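Long-range contact in 4-methyl-5(B-hydroxyethyl)-thiazole monophosphate biosynthesis enzyme (Vibrio cholerae O1 biovar El Tor, PDB 3OT1), which is of unknown function but belongs to the DJ-1/PfpI family and may act in thiazole monophosphate biosynthesis: residues F118-T130 with R143-L157. Sequence-based numbering, arbitrary orientation.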
ATOM      1  N   PHE A 118      -9.430 -16.766 -11.787  1.00  7.93           N
ATOM      2  CA  PHE A 118      -9.234 -17.161 -13.184  1.00  8.55           C
ATOM      3  C   PHE A 118      -9.155 -18.684 -13.354  1.00  9.31           C
ATOM      4  O   PHE A 118      -9.866 -19.263 -14.180  1.00 10.05           O
ATOM      5  CB  PHE A 118      -7.981 -16.542 -13.799  1.00  8.27           C
ATOM      6  CG  PHE A 118      -7.922 -15.029 -13.790  1.00  7.61           C
ATOM      7  CD1 PHE A 118      -9.050 -14.220 -13.658  1.00  7.76           C
ATOM      8  CD2 PHE A 118      -6.679 -14.416 -13.951  1.00  8.39           C
ATOM      9  CE1 PHE A 118      -8.914 -12.838 -13.665  1.00  8.31           C
ATOM     10  CE2 PHE A 118      -6.569 -13.059 -13.976  1.00  8.54           C
ATOM     11  CZ  PHE A 118      -7.664 -12.271 -13.835  1.00  7.90           C
ATOM     12  N   ALA A 119      -8.288 -19.326 -12.575  1.00 10.68           N
ATOM     13  CA  ALA A 119      -8.094 -20.759 -12.706  1.00 11.32           C
ATOM     14  C   ALA A 119      -9.392 -21.490 -12.342  1.00 12.21           C
ATOM     15  O   ALA A 119      -9.783 -22.409 -13.062  1.00 14.35           O
ATOM     16  CB  ALA A 119      -6.907 -21.221 -11.908  1.00 11.66           C
ATOM     17  N   LYS A 120     -10.115 -21.046 -11.311  1.00 12.44           N
ATOM     18  CA  LYS A 120     -11.347 -21.718 -10.867  1.00 13.15           C
ATOM     19  C   LYS A 120     -12.584 -21.494 -11.744  1.00 13.32           C
ATOM     20  O   LYS A 120     -13.464 -22.347 -11.801  1.00 15.55           O
ATOM     21  CB  LYS A 120     -11.672 -21.333  -9.407  1.00 14.35           C
ATOM     22  CG  LYS A 120     -10.685 -21.865  -8.385  1.00 17.00           C
ATOM     23  CD  LYS A 120     -10.572 -23.374  -8.445  1.00 19.33           C
ATOM     24  N   GLN A 121     -12.665 -20.358 -12.438  1.00 11.81           N
ATOM     25  CA  GLN A 121     -13.843 -19.993 -13.227  1.00 12.37           C
ATOM     26  C   GLN A 121     -13.567 -19.927 -14.727  1.00 11.51           C
ATOM     27  O   GLN A 121     -14.330 -19.322 -15.478  1.00 12.99           O
ATOM     28  CB  GLN A 121     -14.436 -18.686 -12.698  1.00 13.03           C
ATOM     29  CG  GLN A 121     -15.001 -18.780 -11.286  1.00 15.69           C
ATOM     30  CD  GLN A 121     -16.189 -19.726 -11.197  1.00 17.62           C
ATOM     31  OE1 GLN A 121     -16.932 -19.925 -12.176  1.00 17.23           O
ATOM     32  NE2 GLN A 121     -16.369 -20.319 -10.035  1.00 21.56           N
ATOM     33  N   GLN A 122     -12.497 -20.589 -15.148  1.00 11.84           N
ATOM     34  CA  GLN A 122     -12.126 -20.703 -16.564  1.00 12.32           C
ATOM     35  C   GLN A 122     -12.034 -19.353 -17.241  1.00 11.68           C
ATOM     36  O   GLN A 122     -12.615 -19.132 -18.289  1.00 13.21           O
ATOM     37  CB  GLN A 122     -13.103 -21.600 -17.348  1.00 13.25           C
ATOM     38  CG  GLN A 122     -13.137 -22.996 -16.867  1.00 16.15           C
ATOM     39  CD  GLN A 122     -13.906 -23.155 -15.583  1.00 16.84           C
ATOM     40  OE1 GLN A 122     -14.988 -22.572 -15.397  1.00 18.23           O
ATOM     41  NE2 GLN A 122     -13.353 -23.938 -14.670  1.00 21.30           N
ATOM     42  N   LYS A 123     -11.295 -18.445 -16.629  1.00 10.16           N
ATOM     43  CA  LYS A 123     -10.943 -17.193 -17.275  1.00  9.05           C
ATOM     44  C   LYS A 123      -9.485 -17.257 -17.695  1.00  8.82           C
ATOM     45  O   LYS A 123      -8.665 -17.806 -16.975  1.00  9.86           O
ATOM     46  CB  LYS A 123     -11.169 -15.988 -16.365  1.00  8.97           C
ATOM     47  CG  LYS A 123     -12.559 -15.907 -15.741  1.00  9.82           C
ATOM     48  CD  LYS A 123     -13.682 -15.875 -16.735  1.00  8.65           C
ATOM     49  CE  LYS A 123     -14.989 -15.707 -16.039  1.00  9.08           C
ATOM     50  NZ  LYS A 123     -16.155 -15.902 -16.971  1.00 10.84           N
ATOM     51  N   PHE A 124      -9.171 -16.685 -18.858  1.00  8.38           N
ATOM     52  CA  PHE A 124      -7.807 -16.669 -19.396  1.00  8.73           C
ATOM     53  C   PHE A 124      -7.219 -18.070 -19.519  1.00  9.14           C
ATOM     54  O   PHE A 124      -6.033 -18.300 -19.273  1.00  9.98           O
ATOM     55  CB  PHE A 124      -6.910 -15.702 -18.605  1.00  8.88           C
ATOM     56  CG  PHE A 124      -7.448 -14.325 -18.612  1.00  7.69           C
ATOM     57  CD1 PHE A 124      -7.351 -13.563 -19.757  1.00  8.01           C
ATOM     58  CD2 PHE A 124      -8.136 -13.814 -17.524  1.00  8.08           C
ATOM     59  CE1 PHE A 124      -7.893 -12.294 -19.801  1.00  8.70           C
ATOM     60  CE2 PHE A 124      -8.672 -12.562 -17.561  1.00  8.21           C
ATOM     61  CZ  PHE A 124      -8.557 -11.795 -18.701  1.00  7.90           C
ATOM     62  N   VAL A 125      -8.062 -18.998 -19.954  1.00  9.79           N
ATOM     63  CA  VAL A 125      -7.614 -20.342 -20.246  1.00 11.25           C
ATOM     64  C   VAL A 125      -6.512 -20.284 -21.303  1.00 11.36           C
ATOM     65  O   VAL A 125      -6.622 -19.571 -22.306  1.00 11.71           O
ATOM     66  CB  VAL A 125      -8.773 -21.233 -20.736  1.00 12.43           C
ATOM     67  CG1 VAL A 125      -8.268 -22.634 -21.092  1.00 13.71           C
ATOM     68  CG2 VAL A 125      -9.835 -21.343 -19.672  1.00 13.61           C
ATOM     69  N   GLY A 126      -5.424 -20.985 -21.037  1.00 12.22           N
ATOM     70  CA  GLY A 126      -4.292 -20.966 -21.938  1.00 12.31           C
ATOM     71  C   GLY A 126      -3.285 -19.849 -21.723  1.00 11.61           C
ATOM     72  O   GLY A 126      -2.225 -19.881 -22.323  1.00 12.56           O
ATOM     73  N   ALA A 127      -3.568 -18.894 -20.843  1.00 10.63           N
ATOM     74  CA  ALA A 127      -2.645 -17.777 -20.612  1.00 10.04           C
ATOM     75  C   ALA A 127      -1.551 -18.144 -19.632  1.00  9.11           C
ATOM     76  O   ALA A 127      -1.797 -18.876 -18.670  1.00 10.19           O
ATOM     77  CB  ALA A 127      -3.387 -16.564 -20.076  1.00  9.84           C
ATOM     78  N   ARG A 128      -0.357 -17.621 -19.862  1.00  9.61           N
ATOM     79  CA  ARG A 128       0.685 -17.621 -18.843  1.00  9.19           C
ATOM     80  C   ARG A 128       0.289 -16.630 -17.759  1.00  8.16           C
ATOM     81  O   ARG A 128      -0.170 -15.518 -18.066  1.00  8.54           O
ATOM     82  CB  ARG A 128       2.035 -17.220 -19.431  1.00 10.21           C
ATOM     83  CG  ARG A 128       2.579 -18.187 -20.445  1.00 14.49           C
ATOM     84  CD  ARG A 128       4.057 -18.038 -20.673  1.00 21.01           C
ATOM     85  NE  ARG A 128       4.826 -18.124 -19.425  1.00 25.58           N
ATOM     86  CZ  ARG A 128       5.140 -19.247 -18.765  1.00 28.12           C
ATOM     87  NH1 ARG A 128       5.863 -19.164 -17.648  1.00 29.12           N
ATOM     88  NH2 ARG A 128       4.759 -20.449 -19.208  1.00 29.40           N
HETATM   89  N   MSE A 129       0.467 -17.028 -16.498  1.00  7.27           N
HETATM   90  CA  MSE A 129       0.161 -16.163 -15.377  1.00  7.35           C
HETATM   91  C   MSE A 129       0.927 -16.566 -14.156  1.00  6.87           C
HETATM   92  O   MSE A 129       1.329 -17.715 -13.997  1.00  7.52           O
HETATM   93  CB  MSE A 129      -1.338 -16.147 -15.074  1.00  6.96           C
HETATM   94  CG  MSE A 129      -1.907 -17.499 -14.674  1.00  7.45           C
HETATM   95 SE   MSE A 129      -3.822 -17.472 -14.413  1.00 10.98          SE
HETATM   96  CE  MSE A 129      -4.392 -17.316 -16.232  1.00 10.44           C
ATOM     97  N   THR A 130       1.080 -15.579 -13.274  1.00  6.54           N
ATOM     98  CA  THR A 130       1.577 -15.813 -11.931  1.00  6.24           C
ATOM     99  C   THR A 130       0.460 -15.511 -10.936  1.00  6.00           C
ATOM    100  O   THR A 130      -0.656 -15.120 -11.304  1.00  6.37           O
ATOM    101  CB  THR A 130       2.852 -15.000 -11.623  1.00  5.89           C
ATOM    102  OG1 THR A 130       3.496 -15.538 -10.475  1.00  6.62           O
ATOM    103  CG2 THR A 130       2.604 -13.531 -11.394  1.00  6.68           C
ATOM    104  N   ARG A 143       1.827 -23.404 -17.637  1.00 12.89           N
ATOM    105  CA  ARG A 143       1.435 -21.990 -17.811  1.00 12.42           C
ATOM    106  C   ARG A 143       1.896 -21.099 -16.661  1.00 11.76           C
ATOM    107  O   ARG A 143       1.785 -19.880 -16.750  1.00 12.58           O
ATOM    108  CB  ARG A 143      -0.085 -21.880 -17.920  1.00 12.31           C
ATOM    109  CG  ARG A 143      -0.726 -22.616 -19.111  1.00 14.45           C
ATOM    110  CD  ARG A 143      -0.575 -21.849 -20.413  1.00 14.96           C
ATOM    111  NE  ARG A 143       0.728 -22.024 -21.055  1.00 16.83           N
ATOM    112  CZ  ARG A 143       1.222 -21.260 -22.036  1.00 18.61           C
ATOM    113  NH1 ARG A 143       2.420 -21.545 -22.555  1.00 20.73           N
ATOM    114  NH2 ARG A 143       0.541 -20.222 -22.519  1.00 18.06           N
ATOM    115  N   LEU A 144       2.374 -21.693 -15.572  1.00 10.55           N
ATOM    116  CA  LEU A 144       2.776 -20.910 -14.395  1.00 10.33           C
ATOM    117  C   LEU A 144       4.044 -20.111 -14.665  1.00  9.85           C
ATOM    118  O   LEU A 144       5.061 -20.664 -15.068  1.00 11.48           O
ATOM    119  CB  LEU A 144       3.008 -21.828 -13.192  1.00 11.00           C
ATOM    120  CG  LEU A 144       3.470 -21.111 -11.908  1.00 10.81           C
ATOM    121  CD1 LEU A 144       2.423 -20.152 -11.319  1.00 11.27           C
ATOM    122  CD2 LEU A 144       3.865 -22.204 -10.902  1.00 13.45           C
ATOM    123  N   SER A 145       3.971 -18.807 -14.407  1.00  9.00           N
ATOM    124  CA  SER A 145       5.123 -17.948 -14.332  1.00  8.66           C
ATOM    125  C   SER A 145       5.488 -17.702 -12.865  1.00  8.16           C
ATOM    126  O   SER A 145       4.589 -17.510 -12.023  1.00  8.72           O
ATOM    127  CB  SER A 145       4.788 -16.619 -14.973  1.00  8.06           C
ATOM    128  OG  SER A 145       5.843 -15.710 -14.780  1.00  8.80           O
ATOM    129  N   ARG A 146       6.785 -17.660 -12.573  1.00  8.52           N
ATOM    130  CA  ARG A 146       7.289 -17.243 -11.267  0.50  8.66           C
ATOM    131  C   ARG A 146       7.865 -15.838 -11.305  1.00  8.10           C
ATOM    132  O   ARG A 146       8.538 -15.417 -10.368  1.00  9.26           O
ATOM    133  CB  ARG A 146       8.335 -18.231 -10.742  0.50  9.22           C
ATOM    134  CG  ARG A 146       7.738 -19.594 -10.441  0.50 10.20           C
ATOM    135  CD  ARG A 146       8.782 -20.643 -10.086  0.50 13.51           C
ATOM    136  NE  ARG A 146       8.137 -21.895  -9.696  0.50 16.10           N
ATOM    137  CZ  ARG A 146       7.625 -22.780 -10.546  0.50 16.77           C
ATOM    138  NH1 ARG A 146       7.056 -23.883 -10.081  0.50 17.91           N
ATOM    139  NH2 ARG A 146       7.683 -22.580 -11.856  0.50 18.15           N
ATOM    140  N   GLN A 147       7.596 -15.107 -12.377  1.00  7.75           N
ATOM    141  CA  GLN A 147       7.955 -13.695 -12.400  0.50  7.64           C
ATOM    142  C   GLN A 147       7.158 -12.943 -11.350  1.00  7.17           C
ATOM    143  O   GLN A 147       5.993 -13.257 -11.094  1.00  8.08           O
ATOM    144  CB  GLN A 147       7.621 -13.071 -13.739  0.50  7.60           C
ATOM    145  CG  GLN A 147       8.370 -13.611 -14.922  0.50  9.03           C
ATOM    146  CD  GLN A 147       7.592 -13.337 -16.166  0.50 11.10           C
ATOM    147  OE1 GLN A 147       6.644 -14.050 -16.498  0.50 11.61           O
ATOM    148  NE2 GLN A 147       7.935 -12.263 -16.824  0.50 12.61           N
ATOM    149  N   ARG A 148       7.784 -11.935 -10.764  1.00  7.23           N
ATOM    150  CA  ARG A 148       7.078 -11.047  -9.846  1.00  6.86           C
ATOM    151  C   ARG A 148       5.916 -10.351 -10.547  1.00  6.31           C
ATOM    152  O   ARG A 148       4.856 -10.182  -9.926  1.00  6.83           O
ATOM    153  CB  ARG A 148       8.040 -10.016  -9.243  1.00  7.47           C
ATOM    154  CG  ARG A 148       9.090 -10.631  -8.326  1.00  8.26           C
ATOM    155  CD  ARG A 148      10.106  -9.631  -7.856  1.00  8.96           C
ATOM    156  NE  ARG A 148       9.542  -8.656  -6.946  1.00  8.23           N
ATOM    157  CZ  ARG A 148       9.324  -8.857  -5.647  1.00  6.94           C
ATOM    158  NH1 ARG A 148       9.637 -10.008  -5.069  1.00  8.20           N
ATOM    159  NH2 ARG A 148       8.817  -7.874  -4.936  1.00  8.12           N
ATOM    160  N   VAL A 149       6.109  -9.955 -11.808  1.00  6.53           N
ATOM    161  CA  VAL A 149       5.078  -9.391 -12.673  1.00  6.68           C
ATOM    162  C   VAL A 149       5.161 -10.120 -14.024  1.00  6.16           C
ATOM    163  O   VAL A 149       6.213 -10.162 -14.632  1.00  7.27           O
ATOM    164  CB  VAL A 149       5.291  -7.878 -12.878  1.00  7.29           C
ATOM    165  CG1 VAL A 149       4.242  -7.285 -13.804  1.00  8.17           C
ATOM    166  CG2 VAL A 149       5.295  -7.120 -11.543  1.00  8.37           C
ATOM    167  N   CYS A 150       4.047 -10.711 -14.427  1.00  6.29           N
ATOM    168  CA  CYS A 150       3.946 -11.478 -15.656  1.00  6.86           C
ATOM    169  C   CYS A 150       2.946 -10.837 -16.625  1.00  6.10           C
ATOM    170  O   CYS A 150       1.756 -10.692 -16.294  1.00  7.14           O
ATOM    171  CB  CYS A 150       3.493 -12.898 -15.334  1.00  6.55           C
ATOM    172  SG  CYS A 150       3.163 -13.931 -16.798  1.00  8.68           S
ATOM    173  N   TYR A 151       3.392 -10.455 -17.817  1.00  6.86           N
ATOM    174  CA  TYR A 151       2.523  -9.974 -18.870  1.00  7.33           C
ATOM    175  C   TYR A 151       2.401 -11.028 -19.962  1.00  7.15           C
ATOM    176  O   TYR A 151       3.406 -11.546 -20.441  1.00  9.19           O
ATOM    177  CB  TYR A 151       3.049  -8.665 -19.459  1.00  7.82           C
ATOM    178  CG  TYR A 151       2.128  -8.121 -20.532  1.00  9.58           C
ATOM    179  CD1 TYR A 151       0.782  -7.902 -20.260  1.00 10.61           C
ATOM    180  CD2 TYR A 151       2.579  -7.825 -21.810  1.00 11.73           C
ATOM    181  CE1 TYR A 151      -0.096  -7.415 -21.209  1.00 13.08           C
ATOM    182  CE2 TYR A 151       1.698  -7.302 -22.771  1.00 13.14           C
ATOM    183  CZ  TYR A 151       0.365  -7.112 -22.450  1.00 13.48           C
ATOM    184  OH  TYR A 151      -0.548  -6.645 -23.361  1.00 18.97           O
ATOM    185  N   TYR A 152       1.160 -11.350 -20.308  1.00  7.80           N
ATOM    186  CA  TYR A 152       0.851 -12.288 -21.382  1.00  7.88           C
ATOM    187  C   TYR A 152       0.063 -11.526 -22.458  1.00  8.10           C
ATOM    188  O   TYR A 152      -1.141 -11.306 -22.354  1.00  8.69           O
ATOM    189  CB  TYR A 152       0.065 -13.485 -20.842  1.00  8.18           C
ATOM    190  CG  TYR A 152      -0.170 -14.548 -21.862  1.00  9.23           C
ATOM    191  CD1 TYR A 152       0.883 -15.304 -22.354  1.00 10.25           C
ATOM    192  CD2 TYR A 152      -1.443 -14.790 -22.362  1.00 10.57           C
ATOM    193  CE1 TYR A 152       0.670 -16.289 -23.314  1.00 11.92           C
ATOM    194  CE2 TYR A 152      -1.651 -15.779 -23.304  1.00 12.37           C
ATOM    195  CZ  TYR A 152      -0.595 -16.514 -23.776  1.00 12.91           C
ATOM    196  OH  TYR A 152      -0.831 -17.491 -24.725  1.00 16.03           O
ATOM    197  N   ALA A 153       0.775 -11.097 -23.491  1.00  9.04           N
ATOM    198  CA  ALA A 153       0.236 -10.143 -24.444  1.00  9.89           C
ATOM    199  C   ALA A 153      -0.932 -10.705 -25.244  1.00 10.63           C
ATOM    200  O   ALA A 153      -1.865  -9.983 -25.547  1.00 11.07           O
ATOM    201  CB  ALA A 153       1.331  -9.649 -25.387  1.00 11.05           C
ATOM    202  N   THR A 154      -0.879 -11.990 -25.562  1.00 11.70           N
ATOM    203  CA  THR A 154      -1.872 -12.636 -26.419  1.00 13.27           C
ATOM    204  C   THR A 154      -3.304 -12.477 -25.908  1.00 11.94           C
ATOM    205  O   THR A 154      -4.245 -12.375 -26.699  1.00 13.69           O
ATOM    206  CB  THR A 154      -1.516 -14.166 -26.589  1.00 13.66           C
ATOM    207  OG1 THR A 154      -0.180 -14.302 -27.104  1.00 17.45           O
ATOM    208  CG2 THR A 154      -2.498 -14.868 -27.511  1.00 17.17           C
ATOM    209  N   GLN A 155      -3.471 -12.439 -24.589  1.00 10.42           N
ATOM    210  CA  GLN A 155      -4.779 -12.251 -23.984  1.00  9.72           C
ATOM    211  C   GLN A 155      -4.833 -10.970 -23.140  1.00  8.75           C
ATOM    212  O   GLN A 155      -5.709 -10.814 -22.293  1.00  8.75           O
ATOM    213  CB  GLN A 155      -5.177 -13.474 -23.151  1.00  9.52           C
ATOM    214  CG  GLN A 155      -5.406 -14.721 -23.997  1.00 10.79           C
ATOM    215  CD  GLN A 155      -5.912 -15.872 -23.167  1.00 12.19           C
ATOM    216  OE1 GLN A 155      -6.787 -15.700 -22.328  1.00 13.39           O
ATOM    217  NE2 GLN A 155      -5.381 -17.065 -23.411  1.00 14.06           N
ATOM    218  N   HIS A 156      -3.917 -10.027 -23.401  1.00  8.53           N
ATOM    219  CA  HIS A 156      -3.885  -8.729 -22.716  1.00  8.17           C
ATOM    220  C   HIS A 156      -4.027  -8.909 -21.209  1.00  7.12           C
ATOM    221  O   HIS A 156      -4.928  -8.325 -20.594  1.00  7.35           O
ATOM    222  CB  HIS A 156      -5.010  -7.819 -23.224  1.00  9.37           C
ATOM    223  CG  HIS A 156      -5.056  -7.688 -24.705  1.00 13.36           C
ATOM    224  ND1 HIS A 156      -5.994  -8.330 -25.482  1.00 15.77           N
ATOM    225  CD2 HIS A 156      -4.251  -7.016 -25.557  1.00 16.29           C
ATOM    226  CE1 HIS A 156      -5.775  -8.040 -26.755  1.00 16.89           C
ATOM    227  NE2 HIS A 156      -4.723  -7.246 -26.827  1.00 18.53           N
ATOM    228  N   LEU A 157      -3.169  -9.744 -20.624  1.00  6.43           N
ATOM    229  CA  LEU A 157      -3.308 -10.139 -19.222  1.00  6.33           C
ATOM    230  C   LEU A 157      -2.037  -9.847 -18.431  1.00  6.10           C
ATOM    231  O   LEU A 157      -0.944 -10.277 -18.785  1.00  8.85           O
ATOM    232  CB  LEU A 157      -3.614 -11.644 -19.126  1.00  7.17           C
ATOM    233  CG  LEU A 157      -3.757 -12.171 -17.703  1.00  7.44           C
ATOM    234  CD1 LEU A 157      -5.004 -11.610 -17.034  1.00  8.96           C
ATOM    235  CD2 LEU A 157      -3.732 -13.701 -17.672  1.00  9.79           C
TER
HETATM  236  O   HOH W   1      -0.278 -12.967 -16.824  1.00  6.73           O
HETATM  237  O   HOH W   2       7.500 -16.499 -17.155  1.00 23.18           O
HETATM  238  O   HOH W   3       5.923 -15.414 -18.918  1.00 36.67           O
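Thr130 OG1 donates to Ser145 O at 2.7 Å; its first torsion (chi1 -164°) sets the hydroxyl anti to the backbone N and lays CG2 against Gln147 O and Cys150 CB. One residue back, the chains pair as a single beta bridge between selenomethionine Met129 and Leu144: Met129 N gives to Arg143 O, and Ser145 N returns a nearly straight bond to Met129 O at 2.9 Å. Beside the bridge the two arginine side chains cross at about a right angle, guanidinium planes 88° apart, with Arg128 CG lying over one face of the Arg143 group. Bends at chi2 (-78°) and chi3 bring Arg143 NH2 to Gly126 O at 2.8 Å. Arg128 NE and NH1 each bind a water, while the direct bond from NH1 to Leu144 O is weak. Tyr152 turns one ring face to the backbone of 127-128, with Ala127 CA in CH-pi contact 3.9 Å from the ring centroid. At the type II turn of 124-127, Gln155 NE2 holds Val125 O at 3.0 Å from above the carbonyl plane, and Gln155 OE1 meets the edge of the Phe124 ring. Leu157 CD1 sits almost squarely over that ring's face, 3.7 Å from its centroid. Helix 91-102 and strand 106-110 pack on Phe118 and Phe124, whereas strands 149-152 and 157-160 form a hairpin, with a G1 beta bulge where His156 and Leu157 face Tyr152, at the edge of the main sheet of this DJ-1/PfpI chain.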